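Local atomic coordinates of bifunctional purine biosynthetic protein ADE5,7 (Cryptococcus neoformans var. grubii serotype A, PDB entry 7LVO), a protein that catalyses the ligation of glycine to phosphoribosylamine and a later ring-closing step in purine synthesis, the first of these belonging to the half described here. Residues Val381-Glu386 against Ile452-Gln457; Lys394-Thr399 against Thr421-Gly426; Gly46-Ala51 against Pro111-Pro116; Glu405-Phe410 against Leu429-Ser434; Ala278-Pro283 against Gln342-Leu347. All blocks are in the same frame, centred on the assembly; numbering follows the deposited sequence.

Contact 1. Residues Val381-Glu386 against Ile452-Gln457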
# COMPACT_ATOMS: atom_id res chain seq x y z
N VAL A 381 5.17 13.92 -1.60
CA VAL A 381 6.55 14.02 -1.12
C VAL A 381 6.54 13.85 0.39
O VAL A 381 5.87 14.61 1.11
CB VAL A 381 7.19 15.36 -1.51
CG1 VAL A 381 8.60 15.46 -0.93
CG2 VAL A 381 7.22 15.52 -3.03
N VAL A 382 7.29 12.87 0.88
CA VAL A 382 7.26 12.48 2.28
C VAL A 382 8.29 13.28 3.07
O VAL A 382 9.43 13.46 2.62
CB VAL A 382 7.51 10.96 2.43
CG1 VAL A 382 7.68 10.59 3.90
CG2 VAL A 382 6.36 10.16 1.81
N LEU A 383 7.88 13.75 4.24
CA LEU A 383 8.78 14.32 5.23
C LEU A 383 8.95 13.30 6.35
O LEU A 383 7.97 12.85 6.95
CB LEU A 383 8.23 15.63 5.78
CG LEU A 383 8.82 16.91 5.18
CD1 LEU A 383 8.62 16.97 3.68
CD2 LEU A 383 8.19 18.13 5.84
N ALA A 384 10.20 12.91 6.61
CA ALA A 384 10.51 11.87 7.57
C ALA A 384 11.29 12.44 8.75
O ALA A 384 11.76 13.58 8.73
CB ALA A 384 11.30 10.73 6.91
N SER A 385 11.45 11.62 9.78
CA SER A 385 12.16 12.00 10.99
C SER A 385 13.65 11.74 10.85
O SER A 385 14.08 10.84 10.12
CB SER A 385 11.62 11.22 12.20
OG SER A 385 10.24 11.51 12.43
N GLU A 386 14.44 12.53 11.58
CA GLU A 386 15.89 12.39 11.55
C GLU A 386 16.30 10.96 11.91
O GLU A 386 15.96 10.46 12.99
CB GLU A 386 16.52 13.38 12.53
CG GLU A 386 18.04 13.34 12.58
CD GLU A 386 18.61 14.36 13.56
OE1 GLU A 386 17.84 15.18 14.09
OE2 GLU A 386 19.84 14.33 13.79
N ILE A 452 6.09 23.92 6.37
CA ILE A 452 6.14 22.87 7.38
C ILE A 452 7.56 22.81 7.92
O ILE A 452 8.53 22.85 7.15
CB ILE A 452 5.72 21.50 6.80
CG1 ILE A 452 4.34 21.59 6.16
CG2 ILE A 452 5.73 20.43 7.90
CD1 ILE A 452 3.91 20.34 5.43
N SER A 453 7.68 22.70 9.24
CA SER A 453 8.99 22.68 9.87
C SER A 453 8.93 21.91 11.18
O SER A 453 8.06 22.17 12.01
CB SER A 453 9.50 24.11 10.12
OG SER A 453 10.80 24.10 10.69
N PHE A 454 9.86 20.97 11.35
CA PHE A 454 10.07 20.31 12.63
C PHE A 454 11.52 19.86 12.69
O PHE A 454 12.13 19.54 11.67
CB PHE A 454 9.11 19.14 12.86
CG PHE A 454 9.18 18.07 11.81
CD1 PHE A 454 10.05 17.01 11.95
CD2 PHE A 454 8.36 18.12 10.69
CE1 PHE A 454 10.11 16.01 10.99
CE2 PHE A 454 8.42 17.13 9.73
CZ PHE A 454 9.29 16.07 9.87
N GLN A 455 12.07 19.85 13.91
CA GLN A 455 13.48 19.55 14.11
C GLN A 455 13.85 18.23 13.46
O GLN A 455 13.22 17.20 13.70
CB GLN A 455 13.80 19.52 15.61
CG GLN A 455 15.28 19.35 15.93
CD GLN A 455 16.11 20.53 15.49
OE1 GLN A 455 15.66 21.68 15.54
NE2 GLN A 455 17.33 20.27 15.05
N GLY A 456 14.89 18.27 12.62
CA GLY A 456 15.38 17.07 11.97
C GLY A 456 14.58 16.60 10.78
O GLY A 456 14.79 15.47 10.33
N GLN A 457 13.67 17.41 10.27
CA GLN A 457 12.86 16.98 9.14
C GLN A 457 13.75 16.64 7.95
O GLN A 457 14.72 17.35 7.66
CB GLN A 457 11.85 18.06 8.76
CG GLN A 457 12.47 19.36 8.24
CD GLN A 457 11.41 20.39 7.89
OE1 GLN A 457 10.21 20.14 8.01
NE2 GLN A 457 11.86 21.57 7.45
O HOH W 1 12.78 14.31 13.22
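Phe454 lies along the end of the strand that carries Leu383 and Ala384. Its chi1 of 58° sets CG between the backbone N and the carbonyl carbon, which turns the ring toward Ala384. Starting at CB, the side chain first passes the carbonyl of Pro397. Further out, CE2 meets the CD2 methyl of Leu383 at 4.0 Å, an oblique approach to the ring. At the tip, CE1 and CZ share the carbonyl oxygen of Ala384, which sits at the ring edge near its plane, 3.7 Å from CZ. One face is covered from within its own segment: CB of Gln457 stands 3.4 Å above the ring plane, over the centre. That return is the work of a type II beta turn from Phe454 to Gln457, closed by Gln457 N to Phe454 O at 3.0 Å, with Gly456 taking the positive phi (78°) of its third position. The turn rests against the end of strand 377-384, in the middle of the five-stranded antiparallel sheet to which the C domain contributes three strands. Ala384 O also receives a CA-H...O contact from Gln457 CA at 3.6 Å. Past the strand end, Glu386 sets CB against Gly456 O, 3.5 Å away, and one water joins the two backbones, accepting from Glu386 N and donating to Gln455 O. Deeper in, Leu383 CD2 reaches Ile452 CG2 at 3.9 Å, while Ile449 of helix 438-449 and Phe459 also pack on Leu383.

Contact 2. Residues Lys394-Thr399 against Thr421-Gly426; sequences KGLPMT and TVTDGG
A single beta bridge, Pro397 with Val422, pins an extended loop of the C domain to strand 421-423, itself one arm of the small hairpin it makes with strand 414-416. The CA atoms of the bridged pair are 4.3 Å apart. Two backbone bonds flank it: Thr423 N gives to Leu396 O at 2.9 Å, fairly straight and tilted a little from the carbonyl plane, and Met398 N gives to Thr421 O at 2.8 Å, nearly head-on to that carbonyl. Leu396 O is gripped twice, since CA of Val422 also closes on it to 3.1 Å.

Further up the loop, Thr423 does the holding with its hydroxyl. A chi1 of 61° places OG1 between its own N and carbonyl carbon, facing the loop backbone, where it accepts from Leu396 N at 3.1 Å and, weakly, from Gly395 N. The latter N-H is shared with Thr423 O, 2.9 Å away, which it reaches from well above the carbonyl plane. Gly395 itself has a positive phi of 101°, with backbone angles that favour glycine.

The flanks differ. At the exposed one, Lys394 runs its CD past the backbone of Asp424, while NZ stops 4.4 Å from Asp424 OD1, beyond a salt bridge. At the buried one Met398 turns inward, where Phe454, Val428 and Leu429 also line its surroundings; chi1 of -62° puts its CG beside the backbone N, and SD rests 3.8 Å from the CG2 methyl of Thr421.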
# COMPACT_ATOMS: atom_id res chain seq x y z
N LYS A 394 11.07 10.73 18.52
CA LYS A 394 9.66 11.05 18.37
C LYS A 394 9.27 12.16 19.33
O LYS A 394 9.91 12.36 20.37
CB LYS A 394 8.78 9.82 18.63
CG LYS A 394 9.05 8.64 17.72
CD LYS A 394 7.98 7.57 17.87
CE LYS A 394 7.93 7.01 19.28
NZ LYS A 394 6.91 5.93 19.41
N GLY A 395 8.22 12.88 18.96
CA GLY A 395 7.64 13.88 19.83
C GLY A 395 8.01 15.32 19.54
O GLY A 395 7.62 16.20 20.31
N LEU A 396 8.74 15.58 18.46
CA LEU A 396 9.14 16.95 18.17
C LEU A 396 7.93 17.78 17.77
O LEU A 396 7.09 17.32 16.99
CB LEU A 396 10.18 16.96 17.04
CG LEU A 396 11.60 16.47 17.37
CD1 LEU A 396 12.19 17.25 18.55
CD2 LEU A 396 11.63 14.99 17.63
N PRO A 397 7.82 19.01 18.28
CA PRO A 397 6.68 19.86 17.88
C PRO A 397 6.79 20.28 16.43
O PRO A 397 7.89 20.53 15.91
CB PRO A 397 6.78 21.07 18.82
CG PRO A 397 7.76 20.69 19.88
CD PRO A 397 8.68 19.68 19.27
N MET A 398 5.64 20.38 15.77
CA MET A 398 5.58 20.65 14.34
C MET A 398 4.96 22.01 14.08
O MET A 398 3.96 22.37 14.70
CB MET A 398 4.78 19.56 13.62
CG MET A 398 5.39 18.17 13.74
SD MET A 398 4.32 16.87 13.12
CE MET A 398 4.09 17.40 11.43
N THR A 399 5.56 22.76 13.16
CA THR A 399 5.02 24.03 12.68
C THR A 399 4.33 23.78 11.35
O THR A 399 4.98 23.38 10.37
CB THR A 399 6.13 25.07 12.53
OG1 THR A 399 6.84 25.20 13.76
CG2 THR A 399 5.55 26.42 12.13
N THR A 421 0.70 19.57 17.37
CA THR A 421 1.00 18.37 16.59
C THR A 421 2.49 18.07 16.69
O THR A 421 3.32 18.94 16.45
CB THR A 421 0.58 18.56 15.13
OG1 THR A 421 -0.79 18.95 15.08
CG2 THR A 421 0.77 17.26 14.36
N VAL A 422 2.81 16.82 17.01
CA VAL A 422 4.19 16.39 17.18
C VAL A 422 4.43 15.16 16.33
O VAL A 422 3.51 14.39 16.03
CB VAL A 422 4.54 16.10 18.65
CG1 VAL A 422 4.25 17.32 19.52
CG2 VAL A 422 3.77 14.88 19.15
N THR A 423 5.69 14.96 15.93
CA THR A 423 6.05 13.77 15.19
C THR A 423 5.78 12.54 16.03
O THR A 423 5.87 12.57 17.27
CB THR A 423 7.53 13.82 14.78
OG1 THR A 423 8.35 13.87 15.96
CG2 THR A 423 7.81 15.04 13.92
N ASP A 424 5.43 11.44 15.34
CA ASP A 424 5.12 10.19 16.04
C ASP A 424 5.49 8.96 15.21
O ASP A 424 4.93 7.89 15.43
CB ASP A 424 3.63 10.15 16.41
CG ASP A 424 3.30 9.09 17.43
OD1 ASP A 424 3.93 9.08 18.51
OD2 ASP A 424 2.40 8.26 17.16
N GLY A 425 6.41 9.09 14.26
CA GLY A 425 6.82 7.96 13.45
C GLY A 425 7.95 8.37 12.53
O GLY A 425 8.38 9.52 12.51
N GLY A 426 8.43 7.39 11.77
CA GLY A 426 9.50 7.62 10.82
C GLY A 426 9.08 8.56 9.70
O GLY A 426 9.65 9.64 9.53

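Contact 3. Residues Gly46-Ala51 against Pro111-Pro116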
# COMPACT_ATOMS: atom_id res chain seq x y z
N GLY A 46 -1.70 5.80 9.15
CA GLY A 46 -0.77 6.35 8.19
C GLY A 46 -1.40 7.37 7.27
O GLY A 46 -2.58 7.70 7.38
N GLY A 47 -0.58 7.87 6.34
CA GLY A 47 -1.06 8.87 5.41
C GLY A 47 -2.08 8.32 4.44
O GLY A 47 -2.90 9.08 3.91
N ARG A 48 -2.03 7.02 4.18
CA ARG A 48 -3.08 6.37 3.39
C ARG A 48 -4.44 6.55 4.05
O ARG A 48 -5.43 6.80 3.37
CB ARG A 48 -2.75 4.89 3.22
CG ARG A 48 -3.83 4.10 2.49
CD ARG A 48 -4.06 2.74 3.15
NE ARG A 48 -2.87 1.90 3.15
CZ ARG A 48 -2.10 1.68 4.21
NH1 ARG A 48 -2.37 2.21 5.39
NH2 ARG A 48 -1.03 0.89 4.09
N GLU A 49 -4.49 6.43 5.39
CA GLU A 49 -5.76 6.60 6.09
C GLU A 49 -6.26 8.03 5.98
O GLU A 49 -7.43 8.28 5.65
CB GLU A 49 -5.61 6.19 7.55
CG GLU A 49 -5.67 4.69 7.78
CD GLU A 49 -4.54 3.95 7.11
OE1 GLU A 49 -3.36 4.32 7.31
OE2 GLU A 49 -4.82 3.01 6.36
N HIS A 50 -5.38 9.01 6.23
CA HIS A 50 -5.80 10.40 6.12
C HIS A 50 -6.27 10.72 4.71
O HIS A 50 -7.30 11.36 4.52
CB HIS A 50 -4.65 11.33 6.54
CG HIS A 50 -5.06 12.76 6.70
ND1 HIS A 50 -4.16 13.76 6.99
CD2 HIS A 50 -6.27 13.35 6.61
CE1 HIS A 50 -4.80 14.91 7.07
NE2 HIS A 50 -6.08 14.69 6.84
N ALA A 51 -5.52 10.26 3.70
CA ALA A 51 -5.92 10.51 2.32
C ALA A 51 -7.25 9.84 2.00
O ALA A 51 -8.09 10.41 1.30
CB ALA A 51 -4.82 10.02 1.37
N PRO A 111 -9.65 -1.86 6.20
CA PRO A 111 -8.31 -2.05 6.78
C PRO A 111 -7.24 -1.48 5.85
O PRO A 111 -7.24 -1.73 4.64
CB PRO A 111 -8.19 -3.57 6.93
CG PRO A 111 -9.62 -4.09 6.87
CD PRO A 111 -10.33 -3.14 5.94
N GLY A 112 -6.31 -0.73 6.44
CA GLY A 112 -5.23 -0.15 5.68
C GLY A 112 -3.97 -0.99 5.72
O GLY A 112 -3.46 -1.43 4.68
N PRO A 113 -3.43 -1.23 6.91
CA PRO A 113 -2.19 -2.01 7.02
C PRO A 113 -2.37 -3.44 6.54
O PRO A 113 -3.48 -3.94 6.32
CB PRO A 113 -1.87 -1.96 8.52
CG PRO A 113 -2.63 -0.77 9.05
CD PRO A 113 -3.88 -0.70 8.21
N GLU A 114 -1.23 -4.12 6.39
CA GLU A 114 -1.23 -5.49 5.90
C GLU A 114 -1.56 -6.49 7.00
O GLU A 114 -2.28 -7.47 6.76
CB GLU A 114 0.14 -5.81 5.29
CG GLU A 114 0.32 -7.26 4.84
CD GLU A 114 1.78 -7.61 4.58
OE1 GLU A 114 2.65 -6.73 4.76
OE2 GLU A 114 2.06 -8.77 4.21
N GLN A 115 -1.05 -6.25 8.21
CA GLN A 115 -1.16 -7.26 9.26
C GLN A 115 -2.60 -7.68 9.53
O GLN A 115 -2.86 -8.89 9.55
CB GLN A 115 -0.48 -6.75 10.53
CG GLN A 115 -0.49 -7.74 11.69
CD GLN A 115 0.46 -7.35 12.80
OE1 GLN A 115 1.66 -7.15 12.57
NE2 GLN A 115 -0.06 -7.24 14.02
N PRO A 116 -3.55 -6.77 9.77
CA PRO A 116 -4.92 -7.24 10.08
C PRO A 116 -5.54 -8.04 8.94
O PRO A 116 -6.28 -8.99 9.21
CB PRO A 116 -5.68 -5.93 10.35
CG PRO A 116 -4.87 -4.85 9.70
CD PRO A 116 -3.44 -5.30 9.81
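The guanidinium of Arg48 lies face-on over the backbone of Gly112, whose carbonyl oxygen sits 3.3 Å from the guanidinium plane, over its centre. Beside it, Glu49 brings OE2 to 3.3 Å from Gly112 CA. Having no side chain, Gly112 lets both groups settle directly on its backbone, and this is the tight part of the contact. Toward the partly exposed side the fit slackens: the Pro113 ring offers CD to Glu49 OE2 at 4.3 Å, and Trp88 also touches it.

Both segments follow parallel strands of the N domain's sheet, 38-44 and 108-111, and Gly46 is the N-cap of helix 47-56. Within that helix start, Arg48 NH1 and Glu49 OE2 form a salt bridge of 2.8 Å through the syn lone pair of the carboxylate. OE1 turns its anti lone pair to Gly46 N, 2.9 Å away. Arg48 NE bonds to Phe336 O, and the side chain of Arg48 lies about 8 Å from that of Asn333, a predicted magnesium ligand. With N-H groups directed to Glu49 and Phe336, the guanidinium meets Gly112 by its face, and the carbonyl oxygen set over the cation is probably a favourable electrostatic contact.

Contact 4. Residues Glu405-Phe410 against Leu429-Ser434; sequences EGVEVF and LAVCAS
Four backbone hydrogen bonds join Glu408 and Phe410 to Cys432 and Ala430, making strand 407-411 an edge, within this chain, of the five-stranded antiparallel sheet shared by the C domain and the ATP-grasp part. They form two mutual pairs: Glu408 N to Cys432 O at 2.9 Å is answered by Cys432 N to Glu408 O, and Phe410 N to Ala430 O at 3.0 Å by Ala430 N to Phe410 O at 2.8 Å. Between them Val409 faces Val431 as a non-hydrogen-bonded pair, with Val409 CA directing a CA-H...O contact at Ala430 O.

Side chains sort onto the two faces. On the valine face, Val407 CG1 and Val431 CG1 press together at 3.4 Å, tighter than usual for methyls; both are anti to their backbone N. Val409 CG1 meets Leu429 CD2 at 4.0 Å. Helix 438-449 backs this face, with Leu444 against Val407 and Ile449 against Val431, while Ile452 reaches Val409, Val431 and Leu429.

The other face carries Phe410, and here other parts of the chain pack on it: His50 and Phe54 stand edge-to-face with its ring, and Leu346 touches both it and Cys432. Chi1 of -45° swings the Cys432 sulfur beside its own N, toward the ring edge. The result is a sulfur-aromatic contact at that edge, with SG 4.9 Å from the ring centroid and its closest ring atom, Phe410 CD2, at 3.7 Å.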
# COMPACT_ATOMS: atom_id res chain seq x y z
N GLU A 405 -2.48 27.01 -2.39
CA GLU A 405 -3.90 26.78 -2.66
C GLU A 405 -4.19 25.32 -2.95
O GLU A 405 -5.14 24.74 -2.39
CB GLU A 405 -4.35 27.66 -3.82
CG GLU A 405 -5.83 27.59 -4.14
CD GLU A 405 -6.24 28.54 -5.25
OE1 GLU A 405 -5.37 29.30 -5.73
OE2 GLU A 405 -7.42 28.52 -5.63
N GLY A 406 -3.39 24.70 -3.81
CA GLY A 406 -3.70 23.35 -4.27
C GLY A 406 -2.86 22.26 -3.65
O GLY A 406 -2.63 21.22 -4.27
N VAL A 407 -2.40 22.48 -2.42
CA VAL A 407 -1.57 21.52 -1.70
C VAL A 407 -2.42 20.86 -0.62
O VAL A 407 -3.15 21.54 0.12
CB VAL A 407 -0.34 22.20 -1.08
CG1 VAL A 407 0.46 21.20 -0.26
CG2 VAL A 407 0.53 22.80 -2.17
N GLU A 408 -2.32 19.54 -0.52
CA GLU A 408 -2.97 18.76 0.53
C GLU A 408 -1.89 18.07 1.35
O GLU A 408 -1.01 17.40 0.80
CB GLU A 408 -3.94 17.73 -0.05
CG GLU A 408 -5.14 18.34 -0.76
CD GLU A 408 -6.01 19.15 0.17
OE1 GLU A 408 -5.93 18.94 1.40
OE2 GLU A 408 -6.78 20.01 -0.32
N VAL A 409 -1.96 18.23 2.67
CA VAL A 409 -1.00 17.64 3.60
C VAL A 409 -1.69 16.47 4.28
O VAL A 409 -2.65 16.65 5.05
CB VAL A 409 -0.50 18.67 4.62
CG1 VAL A 409 0.51 18.02 5.57
CG2 VAL A 409 0.10 19.87 3.92
N PHE A 410 -1.19 15.27 4.04
CA PHE A 410 -1.69 14.05 4.68
C PHE A 410 -0.68 13.59 5.71
O PHE A 410 0.49 13.37 5.38
CB PHE A 410 -1.96 12.96 3.64
CG PHE A 410 -2.96 13.35 2.59
CD1 PHE A 410 -4.25 13.71 2.95
CD2 PHE A 410 -2.61 13.37 1.24
CE1 PHE A 410 -5.18 14.07 1.99
CE2 PHE A 410 -3.54 13.73 0.28
CZ PHE A 410 -4.82 14.08 0.65
N LEU A 429 4.72 12.97 7.43
CA LEU A 429 3.60 13.42 6.63
C LEU A 429 4.03 13.44 5.16
O LEU A 429 5.18 13.17 4.82
CB LEU A 429 3.11 14.80 7.09
CG LEU A 429 4.10 15.97 7.11
CD1 LEU A 429 4.37 16.49 5.70
CD2 LEU A 429 3.58 17.08 8.00
N ALA A 430 3.08 13.76 4.29
CA ALA A 430 3.32 13.85 2.86
C ALA A 430 2.66 15.12 2.34
O ALA A 430 1.49 15.38 2.62
CB ALA A 430 2.77 12.62 2.13
N VAL A 431 3.43 15.92 1.60
CA VAL A 431 2.93 17.13 0.96
C VAL A 431 2.60 16.76 -0.49
O VAL A 431 3.49 16.33 -1.23
CB VAL A 431 3.95 18.27 1.03
CG1 VAL A 431 3.34 19.55 0.46
CG2 VAL A 431 4.40 18.48 2.46
N CYS A 432 1.34 16.92 -0.87
CA CYS A 432 0.84 16.38 -2.13
C CYS A 432 0.13 17.46 -2.92
O CYS A 432 -0.37 18.44 -2.36
CB CYS A 432 -0.11 15.21 -1.87
SG CYS A 432 0.48 14.03 -0.63
N ALA A 433 0.10 17.27 -4.24
CA ALA A 433 -0.54 18.24 -5.13
C ALA A 433 -0.79 17.59 -6.49
O ALA A 433 -0.11 16.63 -6.88
CB ALA A 433 0.32 19.50 -5.29
N SER A 434 -1.77 18.13 -7.20
CA SER A 434 -2.05 17.76 -8.58
C SER A 434 -2.03 19.01 -9.45
O SER A 434 -2.20 20.13 -8.97
CB SER A 434 -3.41 17.06 -8.70
OG SER A 434 -4.47 17.93 -8.37

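Contact 5. Residues Ala278-Pro283 against Gln342-Leu347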
# COMPACT_ATOMS: atom_id res chain seq x y z
N ALA A 278 5.72 9.53 -4.37
CA ALA A 278 5.16 8.85 -5.53
C ALA A 278 4.52 9.88 -6.46
O ALA A 278 4.26 11.02 -6.08
CB ALA A 278 4.14 7.79 -5.12
N TYR A 279 4.27 9.45 -7.69
CA TYR A 279 3.65 10.30 -8.69
C TYR A 279 2.86 9.42 -9.65
O TYR A 279 3.14 8.22 -9.80
CB TYR A 279 4.68 11.14 -9.45
CG TYR A 279 5.81 10.33 -10.06
CD1 TYR A 279 6.91 9.97 -9.31
CD2 TYR A 279 5.75 9.92 -11.39
CE1 TYR A 279 7.94 9.23 -9.86
CE2 TYR A 279 6.78 9.18 -11.95
CZ TYR A 279 7.87 8.84 -11.18
OH TYR A 279 8.90 8.10 -11.72
N ALA A 280 1.85 10.02 -10.29
CA ALA A 280 0.99 9.31 -11.22
C ALA A 280 0.26 10.32 -12.07
O ALA A 280 -0.00 11.44 -11.61
CB ALA A 280 -0.02 8.42 -10.46
N PRO A 281 -0.08 9.98 -13.33
CA PRO A 281 0.28 8.73 -14.00
C PRO A 281 1.77 8.67 -14.33
O PRO A 281 2.33 9.66 -14.77
CB PRO A 281 -0.55 8.75 -15.30
CG PRO A 281 -1.61 9.77 -15.07
CD PRO A 281 -1.01 10.79 -14.13
N ALA A 282 2.39 7.53 -14.11
CA ALA A 282 3.81 7.35 -14.43
C ALA A 282 3.98 7.32 -15.94
O ALA A 282 3.50 6.38 -16.59
CB ALA A 282 4.32 6.06 -13.81
N PRO A 283 4.65 8.31 -16.55
CA PRO A 283 4.79 8.30 -18.02
C PRO A 283 5.38 7.01 -18.57
O PRO A 283 5.07 6.63 -19.70
CB PRO A 283 5.69 9.51 -18.29
CG PRO A 283 5.47 10.42 -17.13
CD PRO A 283 5.26 9.50 -15.94
N GLN A 342 -1.82 8.73 -1.34
CA GLN A 342 -1.89 10.17 -1.14
C GLN A 342 -1.88 10.93 -2.46
O GLN A 342 -2.52 11.98 -2.57
CB GLN A 342 -0.74 10.65 -0.26
CG GLN A 342 -0.80 10.15 1.19
CD GLN A 342 -0.08 8.82 1.40
OE1 GLN A 342 -0.37 7.82 0.73
NE2 GLN A 342 0.87 8.82 2.33
N ALA A 343 -1.17 10.42 -3.46
CA ALA A 343 -1.16 11.08 -4.76
C ALA A 343 -2.37 10.68 -5.60
O ALA A 343 -2.98 11.54 -6.25
CB ALA A 343 0.13 10.76 -5.50
N LEU A 344 -2.74 9.40 -5.59
CA LEU A 344 -3.81 8.92 -6.45
C LEU A 344 -5.16 9.49 -6.04
O LEU A 344 -6.02 9.76 -6.90
CB LEU A 344 -3.86 7.40 -6.44
CG LEU A 344 -2.72 6.68 -7.17
CD1 LEU A 344 -2.71 5.18 -6.85
CD2 LEU A 344 -2.82 6.90 -8.67
N MET A 345 -5.38 9.66 -4.73
CA MET A 345 -6.64 10.24 -4.27
C MET A 345 -6.87 11.62 -4.88
O MET A 345 -8.02 12.05 -5.05
CB MET A 345 -6.65 10.34 -2.75
CG MET A 345 -6.76 8.99 -2.02
SD MET A 345 -8.28 8.10 -2.37
CE MET A 345 -7.74 6.96 -3.64
N LEU A 346 -5.79 12.33 -5.21
CA LEU A 346 -5.91 13.65 -5.82
C LEU A 346 -6.23 13.59 -7.31
O LEU A 346 -6.45 14.64 -7.91
CB LEU A 346 -4.63 14.45 -5.60
CG LEU A 346 -4.51 15.16 -4.25
CD1 LEU A 346 -4.87 14.24 -3.10
CD2 LEU A 346 -3.10 15.71 -4.08
N LEU A 347 -6.25 12.40 -7.91
CA LEU A 347 -6.59 12.25 -9.32
C LEU A 347 -8.01 11.75 -9.53
O LEU A 347 -8.46 11.65 -10.68
CB LEU A 347 -5.61 11.30 -10.01
CG LEU A 347 -4.17 11.81 -10.16
CD1 LEU A 347 -3.32 10.77 -10.88
CD2 LEU A 347 -4.12 13.13 -10.90
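With chi1 at -72° and -68°, Leu344 and Leu347 each set CG opposite the carbonyl carbon and reach Ala280 from one turn of chain apart. In both, CD1 extends away from CA, but different branches do the touching. Leu344 offers its side branch, CD2, to the Ala280 methyl at 3.7 Å; Leu347 offers its extended tip, CD1, which stands 4.1 Å from the same CB and 3.5 Å from Ala280 O. That tip also meets CD of Pro281 at 4.0 Å, the two side chains crossing at a slant. A cis peptide before Pro281 kinks the chain as strand 277-280 ends. Higher up, the Ala343 methyl faces Ala278 O at 4.2 Å.

This is where the helix 340-344 region of the ATP-grasp part packs on the five-stranded sheet it shares with the C domain. Leu344 lies about 7 Å, side chain to side chain, from Ser242, predicted to bind ATP.

Backbone hydrogen bonds run to neighbours: Ala280 with Ala378 of the next strand, Leu347 with Lys374. Across the two segments the contacts are apolar, with methyls also set against the carbonyl oxygens of Ala280 and Ala278, consistent with a fit governed by shape in which small alanines on the strand receive the longer leucines.

Overall arrangement
Contacts 1, 4 and 5 all reach the five-stranded antiparallel sheet: contact 4 at its edge strand 407-411, contact 1 at the end of the central strand 377-384, and contact 5 at strand 277-280. Contact 2 lies at the partly exposed periphery and touches contact 1, where Ser385 bonds with Gly425 and Gly426, and contact 4 through Met398 on Leu429. Contact 3, buried nearest the chain's centre, belongs to the N domain, yet His50 and Ala51 pack on Phe410, and Ala51 also on Gln342. Chemistry follows place: backbone bonds dominate contacts 2 and 4, a charged pair marks contact 3, apolar packing makes contact 5, and contact 1 mixes ring packing with a water bridge.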